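Local coordinates for protein L-lysine 6-monooxygenase involved in desferrioxamine biosynthesis (Erwinia amylovora CFBP1430, PDB 5O8P) that probably catalyses the FAD- and NADPH-dependent N-hydroxylation of cadaverine during biosynthesis of the siderophore desferrioxamine, at residues 223-228 with 298-303. Numbering follows the deposited sequence.
Sequences NWITRA and NLFTHS
Trp224 is bound through both its backbone N and O: N donates to Asn298 O (2.9 Å), and O accepts from Phe300 N (2.9 Å). Trp224 thus bonds to the residues on either side of its partner Leu299, as in a parallel pair; the axes of 223-225 and 298-300 come within 4.7 Å and lie 2° apart. Thr226 N then reaches Phe300 O over a longer 3.2 Å. Past Ile225 and Phe300 the backbone bonding goes on: Thr226 O accepts from Ser303 N, where strand 303-311 begins, and Ala228 O from His302 N.

One polar side-chain bond crosses the pair. The amides of Asn223 and Asn298 lie side by side with planes 45° apart, and Asn298 ND2 donates to Asn223 OD1 (2.8 Å) from above the carbonyl plane. The pairing forms one edge of the five-stranded parallel sheet of the Rossmann-like NADPH domain, where 297-300 is outermost within the chain; Leu299 also makes backbone bonds to a second subunit.

Apolar contacts divide between the faces. Ile225 CG1 meets Phe300 CD1 (4.1 Å) on the face covered by strand 327-333; chi1 of -62° sets CG1 beside the backbone N and CG2 anti to it, 3.8 Å from Ser303 CB. Trp224 CB lies 4.2 Å from Leu299 CG on the face toward helix 202-213, where the Trp224 indole stacks on Tyr208 and its NE1 bonds to Gly199 O.

Past the strand end, Thr226 OG1 accepts from Ala228 N in an ST turn, shaping the loop that carries Arg227, which binds NADP(+) in a structure of this protein though none is bound to this chain; here its NH1 forms a salt bridge with Glu304 OE2.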
loop_
_atom_site.group_PDB
_atom_site.type_symbol
_atom_site.label_atom_id
_atom_site.label_comp_id
_atom_site.label_asym_id
_atom_site.label_seq_id
_atom_site.Cartn_x
_atom_site.Cartn_y
_atom_site.Cartn_z
ATOM N N ASN B 223 -28.050 -7.756 7.866
ATOM C CA ASN B 223 -27.525 -8.069 9.186
ATOM C C ASN B 223 -26.375 -9.055 9.106
ATOM O O ASN B 223 -26.222 -9.760 8.109
ATOM C CB ASN B 223 -28.648 -8.611 10.055
ATOM C CG ASN B 223 -29.813 -7.644 10.146
ATOM O OD1 ASN B 223 -29.615 -6.435 10.226
ATOM N ND2 ASN B 223 -31.018 -8.164 10.114
ATOM N N TRP B 224 -25.540 -9.054 10.141
ATOM C CA TRP B 224 -24.423 -9.979 10.262
ATOM C C TRP B 224 -24.295 -10.359 11.719
ATOM O O TRP B 224 -24.041 -9.508 12.561
ATOM C CB TRP B 224 -23.134 -9.320 9.793
ATOM C CG TRP B 224 -21.967 -10.244 9.540
ATOM C CD1 TRP B 224 -21.881 -11.581 9.818
ATOM C CD2 TRP B 224 -20.699 -9.868 9.004
ATOM N NE1 TRP B 224 -20.666 -12.064 9.435
ATOM C CE2 TRP B 224 -19.910 -11.036 8.942
ATOM C CE3 TRP B 224 -20.155 -8.657 8.564
ATOM C CZ2 TRP B 224 -18.597 -11.035 8.458
ATOM C CZ3 TRP B 224 -18.847 -8.644 8.086
ATOM C CH2 TRP B 224 -18.083 -9.836 8.031
ATOM N N ILE B 225 -24.485 -11.634 12.023
ATOM C CA ILE B 225 -24.391 -12.125 13.393
ATOM C C ILE B 225 -23.320 -13.185 13.398
ATOM O O ILE B 225 -23.278 -13.990 12.498
ATOM C CB ILE B 225 -25.728 -12.714 13.855
ATOM C CG1 ILE B 225 -26.795 -11.612 13.843
ATOM C CG2 ILE B 225 -25.585 -13.371 15.235
ATOM C CD1 ILE B 225 -28.197 -12.094 14.154
ATOM N N THR B 226 -22.451 -13.172 14.407
ATOM C CA THR B 226 -21.383 -14.175 14.524
ATOM C C THR B 226 -21.189 -14.622 15.967
ATOM O O THR B 226 -21.416 -13.847 16.895
ATOM C CB THR B 226 -20.037 -13.673 13.941
ATOM O OG1 THR B 226 -19.017 -14.626 14.236
ATOM C CG2 THR B 226 -19.633 -12.309 14.531
ATOM N N ARG B 227 -20.792 -15.884 16.143
ATOM C CA ARG B 227 -20.409 -16.400 17.463
ATOM C C ARG B 227 -19.029 -15.876 17.872
ATOM O O ARG B 227 -18.739 -15.751 19.067
ATOM C CB ARG B 227 -20.406 -17.938 17.499
ATOM C CG ARG B 227 -20.245 -18.520 18.903
ATOM C CD ARG B 227 -19.285 -19.717 18.949
ATOM N NE ARG B 227 -19.870 -20.883 18.294
ATOM C CZ ARG B 227 -20.645 -21.800 18.889
ATOM N NH1 ARG B 227 -20.956 -21.717 20.183
ATOM N NH2 ARG B 227 -21.120 -22.816 18.172
ATOM N N ALA B 228 -18.188 -15.573 16.879
ATOM C CA ALA B 228 -16.842 -15.059 17.109
ATOM C C ALA B 228 -16.862 -13.806 17.981
ATOM O O ALA B 228 -17.794 -13.002 17.887
ATOM C CB ALA B 228 -16.162 -14.749 15.780
ATOM N N ASN B 298 -27.317 -4.242 11.012
ATOM C CA ASN B 298 -27.018 -4.628 12.381
ATOM C C ASN B 298 -25.895 -5.639 12.332
ATOM O O ASN B 298 -25.846 -6.462 11.423
ATOM C CB ASN B 298 -28.248 -5.233 13.045
ATOM C CG ASN B 298 -29.422 -4.290 13.032
ATOM O OD1 ASN B 298 -29.468 -3.319 13.791
ATOM N ND2 ASN B 298 -30.359 -4.540 12.135
ATOM N N LEU B 299 -24.977 -5.546 13.287
ATOM C CA LEU B 299 -23.827 -6.421 13.354
ATOM C C LEU B 299 -23.659 -6.829 14.801
ATOM O O LEU B 299 -23.390 -5.979 15.636
ATOM C CB LEU B 299 -22.576 -5.704 12.845
ATOM C CG LEU B 299 -22.519 -5.424 11.335
ATOM C CD1 LEU B 299 -23.336 -4.213 10.925
ATOM C CD2 LEU B 299 -21.081 -5.226 10.882
ATOM N N PHE B 300 -23.847 -8.112 15.097
ATOM C CA PHE B 300 -23.647 -8.643 16.448
ATOM C C PHE B 300 -22.456 -9.592 16.518
ATOM O O PHE B 300 -22.085 -10.204 15.523
ATOM C CB PHE B 300 -24.905 -9.361 16.903
ATOM C CG PHE B 300 -26.079 -8.450 17.084
ATOM C CD1 PHE B 300 -26.928 -8.168 16.021
ATOM C CD2 PHE B 300 -26.332 -7.865 18.312
ATOM C CE1 PHE B 300 -28.020 -7.329 16.176
ATOM C CE2 PHE B 300 -27.423 -7.022 18.481
ATOM C CZ PHE B 300 -28.271 -6.761 17.406
ATOM N N THR B 301 -21.860 -9.700 17.700
ATOM C CA THR B 301 -20.714 -10.585 17.938
ATOM C C THR B 301 -20.990 -11.391 19.192
ATOM O O THR B 301 -22.027 -11.206 19.821
ATOM C CB THR B 301 -19.416 -9.776 18.113
ATOM O OG1 THR B 301 -19.670 -8.650 18.958
ATOM C CG2 THR B 301 -18.898 -9.292 16.766
ATOM N N HIS B 302 -20.090 -12.310 19.537
ATOM C CA HIS B 302 -20.242 -13.176 20.715
ATOM C C HIS B 302 -21.548 -13.988 20.757
ATOM O O HIS B 302 -21.886 -14.541 21.802
ATOM C CB HIS B 302 -20.130 -12.347 22.011
ATOM C CG HIS B 302 -18.762 -11.802 22.268
ATOM N ND1 HIS B 302 -17.732 -12.579 22.758
ATOM C CD2 HIS B 302 -18.259 -10.552 22.133
ATOM C CE1 HIS B 302 -16.653 -11.831 22.902
ATOM N NE2 HIS B 302 -16.944 -10.599 22.526
ATOM N N SER B 303 -22.257 -14.096 19.633
ATOM C CA SER B 303 -23.651 -14.547 19.639
ATOM C C SER B 303 -23.820 -15.959 19.080
ATOM O O SER B 303 -23.687 -16.178 17.877
ATOM C CB SER B 303 -24.511 -13.565 18.854
ATOM O OG SER B 303 -24.720 -12.397 19.614
#